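Local atomic coordinates of fusolin (Unidentified entomopoxvirus, PDB entry 4OW5), a protein that probably acts as a chitin-binding lytic polysaccharide monooxygenase, enhances the virulence of the virus and crystallises in vivo into viral spindles. Residues I122-Q125 with T131-I134; F138-I143 with I178-R183; D163-Q168 with Q208-V213; V200-R205 with V231-R236. One frame throughout, in Å; residues are numbered along the deposited sequence. Where two conformers were deposited one is given.

How the contacts relate
Contacts 1 and 4 have centres about 5 Å apart and form one patch of core between the antiparallel sheet, which contributes strands 131-140 and 194-203, and the mixed sheet, which contributes strands 120-123 and 223-234. The centre of contact 3, about 15 Å from that of contact 4, lies where a loop covers strand 209-217, the neighbour of 223-234. The centre of contact 2 lies about 24 Å from those of contacts 1 and 3, at the far end of strand 131-140 and near the metal-binding histidines. Along the chain contact 1 closes first; the segments of contacts 2 and 3 then alternate, as do those of contacts 3 and 4. Strand 131-140 thus links the sandwich core to the metal-site end.

Contact 1 of 4, residues I122-Q125 with T131-I134; sequences IPLQ and TVPI
Leu124 and Val132 mark the closest approach of the two backbones, with CA atoms 8.1 Å apart, a spacing bridged by side chains with no hydrogen bonding between the segments. The tightest meeting is between methyl groups: Leu124 CD2 lies 3.5 Å from Val132 CG2. Val132 has its other methyl, CG1, trans to the backbone N (chi1 174°), which places CG2 on the N side, where the leucine branch arrives. Ile122 uses both of its branches. Its CG2 reaches to 4.3 Å from Val132 CG1, while its extended CG1-CD1 arm brings CD1 to 4.0 Å from Ile134 CG2, the two isoleucine side chains crossing at about a right angle. This is the interior of a beta-sandwich of the fibronectin type III kind: strand 120-123 belongs to one sheet, paired in parallel with 223-234, and strand 131-140 to the other, so the chain passes between the sheets through the five residues that separate the segments. All four touching residues are buried. Phe233 packs against Ile122, Leu124 and Val132 alike. Thr353 of the second subunit packs against both Ile122 and Ile134, bringing the dimer partner up to this patch.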
loop_
_atom_site.group_PDB
_atom_site.type_symbol
_atom_site.label_atom_id
_atom_site.label_comp_id
_atom_site.label_asym_id
_atom_site.label_seq_id
_atom_site.Cartn_x
_atom_site.Cartn_y
_atom_site.Cartn_z
ATOM N N ILE A 122 1.070 -8.194 -8.462
ATOM C CA ILE A 122 1.121 -9.632 -8.240
ATOM C C ILE A 122 0.260 -9.989 -7.011
ATOM O O ILE A 122 0.634 -9.667 -5.890
ATOM C CB ILE A 122 2.603 -10.094 -8.074
ATOM C CG1 ILE A 122 3.422 -9.632 -9.339
ATOM C CG2 ILE A 122 2.686 -11.649 -7.841
ATOM C CD1 ILE A 122 4.814 -9.933 -9.299
ATOM N N PRO A 123 -0.863 -10.700 -7.185
ATOM C CA PRO A 123 -1.672 -11.088 -6.012
ATOM C C PRO A 123 -1.009 -12.181 -5.167
ATOM O O PRO A 123 -0.344 -13.066 -5.691
ATOM C CB PRO A 123 -3.001 -11.583 -6.628
ATOM C CG PRO A 123 -2.907 -11.335 -8.102
ATOM C CD PRO A 123 -1.449 -11.236 -8.435
ATOM N N LEU A 124 -1.111 -12.059 -3.859
ATOM C CA LEU A 124 -0.592 -13.070 -2.951
ATOM C C LEU A 124 -1.703 -14.084 -2.670
ATOM O O LEU A 124 -2.818 -13.680 -2.355
ATOM C CB LEU A 124 -0.121 -12.435 -1.635
ATOM C CG LEU A 124 1.053 -11.476 -1.716
ATOM C CD1 LEU A 124 1.287 -10.791 -0.394
ATOM C CD2 LEU A 124 2.306 -12.169 -2.174
ATOM N N GLN A 125 -1.423 -15.362 -2.755
ATOM C CA GLN A 125 -2.436 -16.389 -2.393
ATOM C C GLN A 125 -2.522 -16.452 -0.861
ATOM O O GLN A 125 -3.588 -16.735 -0.316
ATOM C CB GLN A 125 -2.092 -17.773 -2.985
ATOM N N THR A 131 8.615 -15.399 0.308
ATOM C CA THR A 131 9.077 -15.170 -1.052
ATOM C C THR A 131 8.045 -15.648 -2.047
ATOM O O THR A 131 7.329 -16.605 -1.780
ATOM C CB THR A 131 10.421 -15.875 -1.331
ATOM O OG1 THR A 131 10.221 -17.284 -1.246
ATOM C CG2 THR A 131 11.531 -15.421 -0.394
ATOM N N VAL A 132 7.983 -14.991 -3.188
ATOM C CA VAL A 132 7.062 -15.333 -4.275
ATOM C C VAL A 132 7.898 -15.600 -5.516
ATOM O O VAL A 132 8.587 -14.683 -5.990
ATOM C CB VAL A 132 6.022 -14.210 -4.548
ATOM C CG1 VAL A 132 5.183 -14.521 -5.777
ATOM C CG2 VAL A 132 5.114 -13.995 -3.349
ATOM N N PRO A 133 7.869 -16.816 -6.085
ATOM C CA PRO A 133 8.608 -17.021 -7.341
ATOM C C PRO A 133 7.956 -16.314 -8.511
ATOM O O PRO A 133 6.743 -16.388 -8.668
ATOM C CB PRO A 133 8.542 -18.526 -7.548
ATOM C CG PRO A 133 7.303 -18.938 -6.883
ATOM C CD PRO A 133 7.150 -18.038 -5.678
ATOM N N ILE A 134 8.739 -15.591 -9.299
ATOM C CA ILE A 134 8.241 -15.020 -10.534
ATOM C C ILE A 134 9.123 -15.551 -11.645
ATOM O O ILE A 134 10.344 -15.569 -11.507
ATOM C CB ILE A 134 8.098 -13.479 -10.557
ATOM C CG1 ILE A 134 9.397 -12.734 -10.821
ATOM C CG2 ILE A 134 7.389 -12.993 -9.313
ATOM C CD1 ILE A 134 9.200 -11.196 -10.982
#

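Contact 2 of 4, residues F138-I143 with I178-R183; sequences FCPTAI and IPLVQR
Leu180 points its side chain at Pro140 and Ile143, and its two methyls divide the work. CD2 is the more enclosed: it lies 3.8 Å from Ile143 CD1 and 4.1 Å from the CG corner of the Pro140 ring. CD1 turns to Ile143 alone and meets its CG2 at 3.7 Å. The isoleucine thus receives the leucine fork with both of its branches, helped by a bend at its second torsion (chi2 -64°) that folds CD1 back instead of letting it run straight on. Proline and leucine slide past one another in opposite directions, a looser meeting than that of the two branched chains. The packing is purely apolar.

Burial falls off across this small cluster. Pro140 is buried, Leu180 is partly exposed and Ile143 is exposed at the surface, so the close methyl contacts lie at an edge bordered by solvent. Ile143 immediately precedes His144, which with His1 forms a metal-binding site seen to take copper or zinc, although this chain carries no metal; the side chain of Ile143 is about 6 Å from that of His144, and the side chain of Pro140 is about 7 Å from that of His1. The paired histidines are consistent with the histidine brace of lytic polysaccharide monooxygenases.

Strands 131-140 and 180-182 are not direct neighbours. Strand 194-203 runs between them, antiparallel to both, and Leu180 reaches across it, touching Leu194 and Tyr196 on the way; on the other flank of 131-140, strand 2-6 pairs with it and carries Tyr3 past Cys139.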
loop_
_atom_site.group_PDB
_atom_site.type_symbol
_atom_site.label_atom_id
_atom_site.label_comp_id
_atom_site.label_asym_id
_atom_site.label_seq_id
_atom_site.Cartn_x
_atom_site.Cartn_y
_atom_site.Cartn_z
ATOM N N PHE A 138 12.831 -11.827 -20.270
ATOM C CA PHE A 138 13.589 -10.745 -20.871
ATOM C C PHE A 138 13.557 -10.976 -22.393
ATOM O O PHE A 138 13.888 -12.070 -22.874
ATOM C CB PHE A 138 14.998 -10.679 -20.302
ATOM C CG PHE A 138 15.712 -9.415 -20.701
ATOM C CD1 PHE A 138 16.404 -9.339 -21.896
ATOM C CD2 PHE A 138 15.674 -8.286 -19.888
ATOM C CE1 PHE A 138 17.008 -8.146 -22.295
ATOM C CE2 PHE A 138 16.344 -7.124 -20.256
ATOM C CZ PHE A 138 16.989 -7.055 -21.473
ATOM N N CYS A 139 13.135 -9.962 -23.114
ATOM C CA CYS A 139 12.893 -9.968 -24.545
ATOM C C CYS A 139 14.092 -9.407 -25.306
ATOM O O CYS A 139 14.266 -8.186 -25.341
ATOM C CB CYS A 139 11.629 -9.165 -24.824
ATOM S SG CYS A 139 11.096 -9.140 -26.553
ATOM N N PRO A 140 14.914 -10.263 -25.963
ATOM C CA PRO A 140 16.038 -9.720 -26.742
ATOM C C PRO A 140 15.562 -9.367 -28.141
ATOM O O PRO A 140 15.062 -10.236 -28.846
ATOM C CB PRO A 140 17.034 -10.871 -26.761
ATOM C CG PRO A 140 16.157 -12.113 -26.745
ATOM C CD PRO A 140 14.864 -11.740 -26.058
ATOM N N THR A 141 15.656 -8.100 -28.529
ATOM C CA THR A 141 15.297 -7.714 -29.883
ATOM C C THR A 141 16.470 -8.083 -30.822
ATOM O O THR A 141 16.259 -8.244 -32.020
ATOM C CB THR A 141 14.905 -6.253 -29.941
ATOM O OG1 THR A 141 16.004 -5.444 -29.575
ATOM C CG2 THR A 141 13.720 -5.943 -29.043
ATOM N N ALA A 142 17.710 -8.136 -30.284
ATOM C CA ALA A 142 18.907 -8.594 -30.984
ATOM C C ALA A 142 19.564 -9.634 -30.112
ATOM O O ALA A 142 19.829 -9.370 -28.939
ATOM C CB ALA A 142 19.862 -7.461 -31.246
ATOM N N ILE A 143 19.873 -10.781 -30.676
ATOM C CA ILE A 143 20.484 -11.878 -29.924
ATOM C C ILE A 143 21.982 -11.638 -29.726
ATOM O O ILE A 143 22.715 -11.478 -30.692
ATOM C CB ILE A 143 20.212 -13.240 -30.618
ATOM C CG1 ILE A 143 18.688 -13.527 -30.733
ATOM C CG2 ILE A 143 20.930 -14.378 -29.865
ATOM C CD1 ILE A 143 17.986 -13.681 -29.404
ATOM N N ILE A 178 21.638 -16.930 -18.206
ATOM C CA ILE A 178 20.293 -17.439 -18.443
ATOM C C ILE A 178 20.300 -17.953 -19.900
ATOM O O ILE A 178 20.610 -17.169 -20.790
ATOM C CB ILE A 178 19.200 -16.357 -18.205
ATOM C CG1 ILE A 178 19.334 -15.701 -16.821
ATOM C CG2 ILE A 178 17.809 -16.945 -18.407
ATOM C CD1 ILE A 178 18.304 -14.699 -16.551
ATOM N N PRO A 179 20.072 -19.243 -20.205
ATOM C CA PRO A 179 20.106 -19.652 -21.615
ATOM C C PRO A 179 18.870 -19.140 -22.367
ATOM O O PRO A 179 17.806 -18.939 -21.777
ATOM C CB PRO A 179 20.124 -21.184 -21.534
ATOM C CG PRO A 179 19.303 -21.471 -20.312
ATOM C CD PRO A 179 19.689 -20.370 -19.329
ATOM N N LEU A 180 19.041 -18.883 -23.658
ATOM C CA LEU A 180 17.936 -18.530 -24.543
ATOM C C LEU A 180 16.983 -19.732 -24.712
ATOM O O LEU A 180 17.440 -20.864 -24.890
ATOM C CB LEU A 180 18.505 -18.142 -25.905
ATOM C CG LEU A 180 19.095 -16.796 -25.976
ATOM C CD1 LEU A 180 20.157 -16.724 -27.059
ATOM C CD2 LEU A 180 18.025 -15.773 -26.178
ATOM N N VAL A 181 15.681 -19.495 -24.659
ATOM C CA VAL A 181 14.665 -20.550 -24.816
ATOM C C VAL A 181 13.623 -20.076 -25.765
ATOM O O VAL A 181 13.458 -18.868 -25.919
ATOM C CB VAL A 181 14.002 -20.998 -23.489
ATOM C CG1 VAL A 181 14.910 -21.940 -22.708
ATOM C CG2 VAL A 181 13.555 -19.798 -22.635
ATOM N N GLN A 182 12.874 -21.016 -26.384
ATOM C CA GLN A 182 11.794 -20.637 -27.267
ATOM C C GLN A 182 10.726 -19.959 -26.454
ATOM O O GLN A 182 10.384 -20.428 -25.357
ATOM C CB GLN A 182 11.177 -21.839 -28.038
ATOM C CG GLN A 182 10.248 -21.402 -29.177
ATOM C CD GLN A 182 9.445 -22.555 -29.736
ATOM O OE1 GLN A 182 9.993 -23.525 -30.252
ATOM N NE2 GLN A 182 8.122 -22.497 -29.633
ATOM N N ARG A 183 10.185 -18.867 -26.993
ATOM C CA ARG A 183 9.112 -18.136 -26.342
ATOM C C ARG A 183 7.868 -19.025 -26.295
ATOM O O ARG A 183 7.614 -19.820 -27.219
ATOM C CB ARG A 183 8.793 -16.813 -27.090
ATOM C CG ARG A 183 7.923 -17.007 -28.330
ATOM C CD ARG A 183 7.685 -15.747 -29.167
ATOM N NE ARG A 183 6.500 -14.989 -28.775
ATOM C CZ ARG A 183 5.232 -15.345 -28.995
ATOM N NH1 ARG A 183 4.948 -16.494 -29.607
ATOM N NH2 ARG A 183 4.237 -14.565 -28.587
#

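Contact 3 of 4, residues D163-Q168 with Q208-V213; sequences DQVTWQ and QFVLYV. With EDO (1,2-ethanediol), chain H.
Val165 N donates a nearly straight hydrogen bond of 2.7 Å to O1 of a 1,2-ethanediol molecule (N-H...O 165°), which probably came from the crystallisation liquor. The diol is also hydrogen-bonded to Asp112 OD1 and Arg10 NH1, so in this crystal it bridges the loop 163-168 to those two residues. Its C1 carbon lies 3.7 Å from Val165 CG2. That same methyl makes the apolar contact with the strand, meeting Val210 CG1 at 4.1 Å as the two valines reach toward each other tip to tip.

Further along, Trp167 and Tyr212 form a T-shaped (edge-to-face) pair. The tyrosine brings its CD2-CE2 edge to the six-membered ring of the indole; CE2 comes to 3.6 Å from Trp167 CH2, the ring centroids are 5.4 Å apart and the planes stand at 77°. With CG trans to the backbone N (chi1 -162°), the phenol leans off the strand into the tryptophan. Polar ends of both rings are tied down: Trp167 NE1 bonds to Val88 O and Tyr212 OH to Leu92 O, which should limit rotation of the two groups. Tyr152, on the adjoining strand, adds a second edge-to-face partner for the indole.

Residues alternate along strand 209-217: Phe209 and Leu211 pack into the sandwich core, whereas Val210 and Tyr212 meet the loop that joins strands 147-154 and 170-176. The arrangement is that of a beta-sandwich whose sheet is covered on its outer face by connecting loops, as in the lytic polysaccharide monooxygenase fold.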
loop_
_atom_site.group_PDB
_atom_site.type_symbol
_atom_site.label_atom_id
_atom_site.label_comp_id
_atom_site.label_asym_id
_atom_site.label_seq_id
_atom_site.Cartn_x
_atom_site.Cartn_y
_atom_site.Cartn_z
ATOM N N ASP A 163 11.882 8.756 -4.088
ATOM C CA ASP A 163 13.296 8.454 -4.237
ATOM C C ASP A 163 13.732 8.119 -5.633
ATOM O O ASP A 163 13.024 7.400 -6.336
ATOM C CB ASP A 163 13.649 7.207 -3.430
ATOM C CG ASP A 163 13.321 7.229 -1.965
ATOM O OD1 ASP A 163 13.318 8.346 -1.368
ATOM O OD2 ASP A 163 13.289 6.135 -1.361
ATOM N N GLN A 164 14.987 8.449 -5.936
ATOM C CA GLN A 164 15.665 7.951 -7.121
ATOM C C GLN A 164 16.193 6.608 -6.699
ATOM O O GLN A 164 16.522 6.450 -5.531
ATOM C CB GLN A 164 16.813 8.845 -7.605
ATOM C CG GLN A 164 16.461 9.849 -8.678
ATOM C CD GLN A 164 15.628 10.941 -8.118
ATOM O OE1 GLN A 164 16.070 11.677 -7.211
ATOM N NE2 GLN A 164 14.409 11.076 -8.613
ATOM N N VAL A 165 16.302 5.651 -7.625
ATOM C CA VAL A 165 16.874 4.333 -7.351
ATOM C C VAL A 165 18.399 4.500 -7.371
ATOM O O VAL A 165 18.924 5.078 -8.329
ATOM C CB VAL A 165 16.409 3.286 -8.428
ATOM C CG1 VAL A 165 17.230 2.007 -8.336
ATOM C CG2 VAL A 165 14.925 2.972 -8.296
ATOM N N THR A 166 19.102 3.949 -6.384
ATOM C CA THR A 166 20.568 4.008 -6.291
ATOM C C THR A 166 21.131 2.625 -5.974
ATOM O O THR A 166 20.413 1.798 -5.409
ATOM C CB THR A 166 21.000 5.020 -5.197
ATOM O OG1 THR A 166 20.599 4.533 -3.928
ATOM C CG2 THR A 166 20.445 6.435 -5.435
ATOM N N TRP A 167 22.425 2.404 -6.253
ATOM C CA TRP A 167 23.062 1.116 -5.969
ATOM C C TRP A 167 23.021 0.813 -4.452
ATOM O O TRP A 167 22.808 -0.347 -4.083
ATOM C CB TRP A 167 24.488 1.035 -6.535
ATOM C CG TRP A 167 24.554 0.975 -8.023
ATOM C CD1 TRP A 167 24.921 1.974 -8.877
ATOM C CD2 TRP A 167 24.255 -0.164 -8.843
ATOM N NE1 TRP A 167 24.876 1.523 -10.174
ATOM C CE2 TRP A 167 24.439 0.227 -10.186
ATOM C CE3 TRP A 167 23.715 -1.419 -8.586
ATOM C CZ2 TRP A 167 24.240 -0.649 -11.251
ATOM C CZ3 TRP A 167 23.518 -2.290 -9.648
ATOM C CH2 TRP A 167 23.828 -1.918 -10.954
ATOM N N GLN A 168 23.060 1.850 -3.580
ATOM C CA GLN A 168 23.003 1.636 -2.128
ATOM C C GLN A 168 21.615 1.170 -1.672
ATOM O O GLN A 168 21.504 0.671 -0.563
ATOM C CB GLN A 168 23.447 2.889 -1.351
ATOM C CG GLN A 168 24.923 3.203 -1.567
ATOM C CD GLN A 168 25.107 4.315 -2.590
ATOM O OE1 GLN A 168 24.343 4.450 -3.560
ATOM N NE2 GLN A 168 26.108 5.150 -2.394
ATOM N N GLN A 208 5.264 -0.828 -2.678
ATOM C CA GLN A 208 5.638 -0.859 -4.075
ATOM C C GLN A 208 7.166 -0.796 -4.156
ATOM O O GLN A 208 7.795 -0.060 -3.400
ATOM C CB GLN A 208 4.972 0.278 -4.836
ATOM C CG GLN A 208 5.360 0.283 -6.272
ATOM C CD GLN A 208 4.523 1.164 -7.137
ATOM O OE1 GLN A 208 3.376 1.507 -6.823
ATOM N NE2 GLN A 208 5.097 1.583 -8.226
ATOM N N PHE A 209 7.754 -1.658 -4.972
ATOM C CA PHE A 209 9.197 -1.779 -5.079
ATOM C C PHE A 209 9.644 -1.808 -6.525
ATOM O O PHE A 209 8.832 -1.810 -7.451
ATOM C CB PHE A 209 9.666 -3.044 -4.329
ATOM C CG PHE A 209 9.138 -4.349 -4.848
ATOM C CD1 PHE A 209 7.889 -4.811 -4.465
ATOM C CD2 PHE A 209 9.894 -5.129 -5.707
ATOM C CE1 PHE A 209 7.437 -6.057 -4.879
ATOM C CE2 PHE A 209 9.413 -6.337 -6.187
ATOM C CZ PHE A 209 8.207 -6.820 -5.738
ATOM N N VAL A 210 10.953 -1.811 -6.707
ATOM C CA VAL A 210 11.599 -1.823 -8.002
ATOM C C VAL A 210 12.496 -3.040 -8.085
ATOM O O VAL A 210 13.189 -3.397 -7.117
ATOM C CB VAL A 210 12.395 -0.482 -8.284
ATOM C CG1 VAL A 210 13.400 -0.630 -9.440
ATOM C CG2 VAL A 210 11.450 0.662 -8.548
ATOM N N LEU A 211 12.441 -3.695 -9.241
ATOM C CA LEU A 211 13.352 -4.765 -9.635
ATOM C C LEU A 211 14.264 -4.146 -10.680
ATOM O O LEU A 211 13.772 -3.406 -11.534
ATOM C CB LEU A 211 12.612 -6.003 -10.175
ATOM C CG LEU A 211 11.764 -6.729 -9.121
ATOM C CD1 LEU A 211 10.905 -7.786 -9.707
ATOM C CD2 LEU A 211 12.624 -7.325 -8.044
ATOM N N TYR A 212 15.570 -4.289 -10.510
ATOM C CA TYR A 212 16.565 -3.753 -11.427
ATOM C C TYR A 212 17.269 -4.913 -12.130
ATOM O O TYR A 212 17.754 -5.814 -11.469
ATOM C CB TYR A 212 17.556 -2.891 -10.683
ATOM C CG TYR A 212 18.379 -1.952 -11.541
ATOM C CD1 TYR A 212 17.769 -1.070 -12.434
ATOM C CD2 TYR A 212 19.768 -1.944 -11.464
ATOM C CE1 TYR A 212 18.516 -0.184 -13.192
ATOM C CE2 TYR A 212 20.520 -1.021 -12.176
ATOM C CZ TYR A 212 19.897 -0.163 -13.060
ATOM O OH TYR A 212 20.654 0.771 -13.703
ATOM N N VAL A 213 17.240 -4.920 -13.453
ATOM C CA VAL A 213 17.815 -6.001 -14.267
ATOM C C VAL A 213 18.928 -5.439 -15.132
ATOM O O VAL A 213 18.726 -4.471 -15.889
ATOM C CB VAL A 213 16.754 -6.685 -15.149
ATOM C CG1 VAL A 213 17.378 -7.777 -16.032
ATOM C CG2 VAL A 213 15.645 -7.287 -14.305
HETATM C C1 EDO H . 14.278 5.961 -10.398
HETATM O O1 EDO H . 15.442 6.624 -10.042
HETATM C C2 EDO H . 13.016 6.706 -9.949
HETATM O O2 EDO H . 12.059 5.690 -9.763
#

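Contact 4 of 4, residues V200-R205 with V231-R236; sequences VGIPVR and VIFAHR. With EDO (1,2-ethanediol), chain G.
The ring of Phe233 has Ile202 at its edge, near the ring plane, with the CG2 methyl 3.9 Å from CZ. The ring of Phe209 also meets it, with planes at about 30°. A second flat group, the Arg205 guanidinium, takes a 1,2-ethanediol oxygen, O1, at its edge and in plane, through a bond of 2.9 Å from NH2 (N-H...O 165°). NH2 also bonds to Thr154 O, while NH1 makes a weak bond to Val204 O.

Backbone supplies much of the phenylalanine's surroundings. Its CE2 approaches Pro203 O at 3.7 Å and Val204 CA at 3.8 Å, and Val204 adds its CG1 methyl 4.1 Å from CD2. The torsion of Phe233, with CG trans to the carbonyl carbon (chi1 -74°), sends the ring across to the chain at 202-205. One water links the backbones, donating to Arg205 O at 2.7 Å and accepting from Phe233 N at 3.0 Å.

The contact joins the two sheets of the sandwich at the end of strand 194-203. Strand 131-140 pairs with 194-203 on one side, strands 120-123 and 209-217 pair with 223-234 on the other, and the His235 ring stacks on Tyr161 of the second subunit.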
loop_
_atom_site.group_PDB
_atom_site.type_symbol
_atom_site.label_atom_id
_atom_site.label_comp_id
_atom_site.label_asym_id
_atom_site.label_seq_id
_atom_site.Cartn_x
_atom_site.Cartn_y
_atom_site.Cartn_z
ATOM N N VAL A 200 12.960 -16.605 -10.156
ATOM C CA VAL A 200 13.650 -16.044 -9.001
ATOM C C VAL A 200 12.624 -15.898 -7.920
ATOM O O VAL A 200 11.490 -15.500 -8.223
ATOM C CB VAL A 200 14.318 -14.681 -9.329
ATOM C CG1 VAL A 200 15.083 -14.137 -8.124
ATOM C CG2 VAL A 200 15.224 -14.800 -10.532
ATOM N N GLY A 201 13.011 -16.229 -6.686
ATOM C CA GLY A 201 12.172 -16.036 -5.527
ATOM C C GLY A 201 12.273 -14.576 -5.168
ATOM O O GLY A 201 13.369 -14.086 -4.931
ATOM N N ILE A 202 11.173 -13.858 -5.224
ATOM C CA ILE A 202 11.158 -12.418 -4.914
ATOM C C ILE A 202 10.792 -12.226 -3.465
ATOM O O ILE A 202 9.707 -12.650 -3.083
ATOM C CB ILE A 202 10.154 -11.684 -5.834
ATOM C CG1 ILE A 202 10.464 -11.967 -7.323
ATOM C CG2 ILE A 202 10.153 -10.177 -5.544
ATOM C CD1 ILE A 202 11.848 -11.498 -7.800
ATOM N N PRO A 203 11.639 -11.557 -2.655
ATOM C CA PRO A 203 11.253 -11.294 -1.258
ATOM C C PRO A 203 9.957 -10.499 -1.226
ATOM O O PRO A 203 9.788 -9.549 -1.989
ATOM C CB PRO A 203 12.441 -10.480 -0.689
ATOM C CG PRO A 203 13.578 -10.772 -1.625
ATOM C CD PRO A 203 12.966 -10.988 -2.966
ATOM N N VAL A 204 9.032 -10.912 -0.386
ATOM C CA VAL A 204 7.808 -10.213 -0.303
ATOM C C VAL A 204 8.141 -8.818 0.329
ATOM O O VAL A 204 9.169 -8.611 1.001
ATOM C CB VAL A 204 6.696 -11.037 0.406
ATOM C CG1 VAL A 204 5.409 -10.252 0.527
ATOM C CG2 VAL A 204 6.404 -12.289 -0.400
ATOM N N ARG A 205 7.446 -7.852 -0.184
ATOM C CA ARG A 205 7.538 -6.453 0.220
ATOM C C ARG A 205 6.134 -6.056 0.565
ATOM O O ARG A 205 5.188 -6.531 -0.078
ATOM C CB ARG A 205 8.099 -5.608 -0.937
ATOM C CG ARG A 205 9.587 -5.807 -1.202
ATOM C CD ARG A 205 10.425 -4.942 -0.321
ATOM N NE ARG A 205 11.863 -5.097 -0.568
ATOM C CZ ARG A 205 12.619 -6.070 -0.076
ATOM N NH1 ARG A 205 12.090 -7.014 0.691
ATOM N NH2 ARG A 205 13.915 -6.108 -0.343
ATOM N N VAL A 231 6.872 -2.966 -9.360
ATOM C CA VAL A 231 6.093 -4.117 -8.890
ATOM C C VAL A 231 5.476 -3.855 -7.505
ATOM O O VAL A 231 6.075 -3.199 -6.653
ATOM C CB VAL A 231 7.004 -5.401 -8.816
ATOM C CG1 VAL A 231 6.204 -6.682 -8.493
ATOM C CG2 VAL A 231 7.848 -5.608 -10.068
ATOM N N ILE A 232 4.326 -4.496 -7.255
ATOM C CA ILE A 232 3.654 -4.468 -5.975
ATOM C C ILE A 232 2.954 -5.796 -5.742
ATOM O O ILE A 232 2.388 -6.378 -6.661
ATOM C CB ILE A 232 2.662 -3.278 -5.829
ATOM C CG1 ILE A 232 2.394 -3.002 -4.342
ATOM C CG2 ILE A 232 1.361 -3.471 -6.622
ATOM C CD1 ILE A 232 1.493 -1.752 -4.079
ATOM N N PHE A 233 2.982 -6.270 -4.513
ATOM C CA PHE A 233 2.228 -7.445 -4.139
ATOM C C PHE A 233 0.846 -6.967 -3.676
ATOM O O PHE A 233 0.764 -5.956 -2.987
ATOM C CB PHE A 233 2.971 -8.241 -3.041
ATOM C CG PHE A 233 4.157 -8.967 -3.616
ATOM C CD1 PHE A 233 3.981 -10.015 -4.497
ATOM C CD2 PHE A 233 5.452 -8.603 -3.272
ATOM C CE1 PHE A 233 5.066 -10.655 -5.068
ATOM C CE2 PHE A 233 6.541 -9.280 -3.809
ATOM C CZ PHE A 233 6.336 -10.326 -4.687
ATOM N N ALA A 234 -0.222 -7.632 -4.085
ATOM C CA ALA A 234 -1.572 -7.307 -3.632
ATOM C C ALA A 234 -1.979 -8.339 -2.572
ATOM O O ALA A 234 -1.912 -9.545 -2.816
ATOM C CB ALA A 234 -2.550 -7.276 -4.784
ATOM N N HIS A 235 -2.317 -7.876 -1.377
ATOM C CA HIS A 235 -2.653 -8.797 -0.282
ATOM C C HIS A 235 -4.005 -9.409 -0.425
ATOM O O HIS A 235 -4.941 -8.761 -0.879
ATOM C CB HIS A 235 -2.604 -8.079 1.055
ATOM C CG HIS A 235 -1.243 -7.614 1.438
ATOM N ND1 HIS A 235 -0.890 -6.275 1.355
ATOM C CD2 HIS A 235 -0.201 -8.315 1.940
ATOM C CE1 HIS A 235 0.372 -6.215 1.759
ATOM N NE2 HIS A 235 0.820 -7.422 2.129
ATOM N N ARG A 236 -4.147 -10.627 0.033
ATOM C CA ARG A 236 -5.438 -11.284 0.087
ATOM C C ARG A 236 -6.238 -10.635 1.250
ATOM O O ARG A 236 -5.682 -10.313 2.313
ATOM C CB ARG A 236 -5.292 -12.803 0.276
ATOM C CG ARG A 236 -6.606 -13.548 0.072
ATOM C CD ARG A 236 -6.424 -15.058 -0.045
ATOM N NE ARG A 236 -6.962 -15.815 1.091
ATOM C CZ ARG A 236 -6.914 -17.141 1.206
ATOM N NH1 ARG A 236 -6.347 -17.881 0.255
ATOM N NH2 ARG A 236 -7.431 -17.739 2.273
HETATM C C1 EDO G . 15.103 -8.064 2.306
HETATM O O1 EDO G . 15.139 -8.421 0.932
HETATM C C2 EDO G . 14.077 -8.955 3.041
HETATM O O2 EDO G . 13.357 -8.163 3.976
HETATM O O HOH W 1 4.555 -5.079 -2.303
#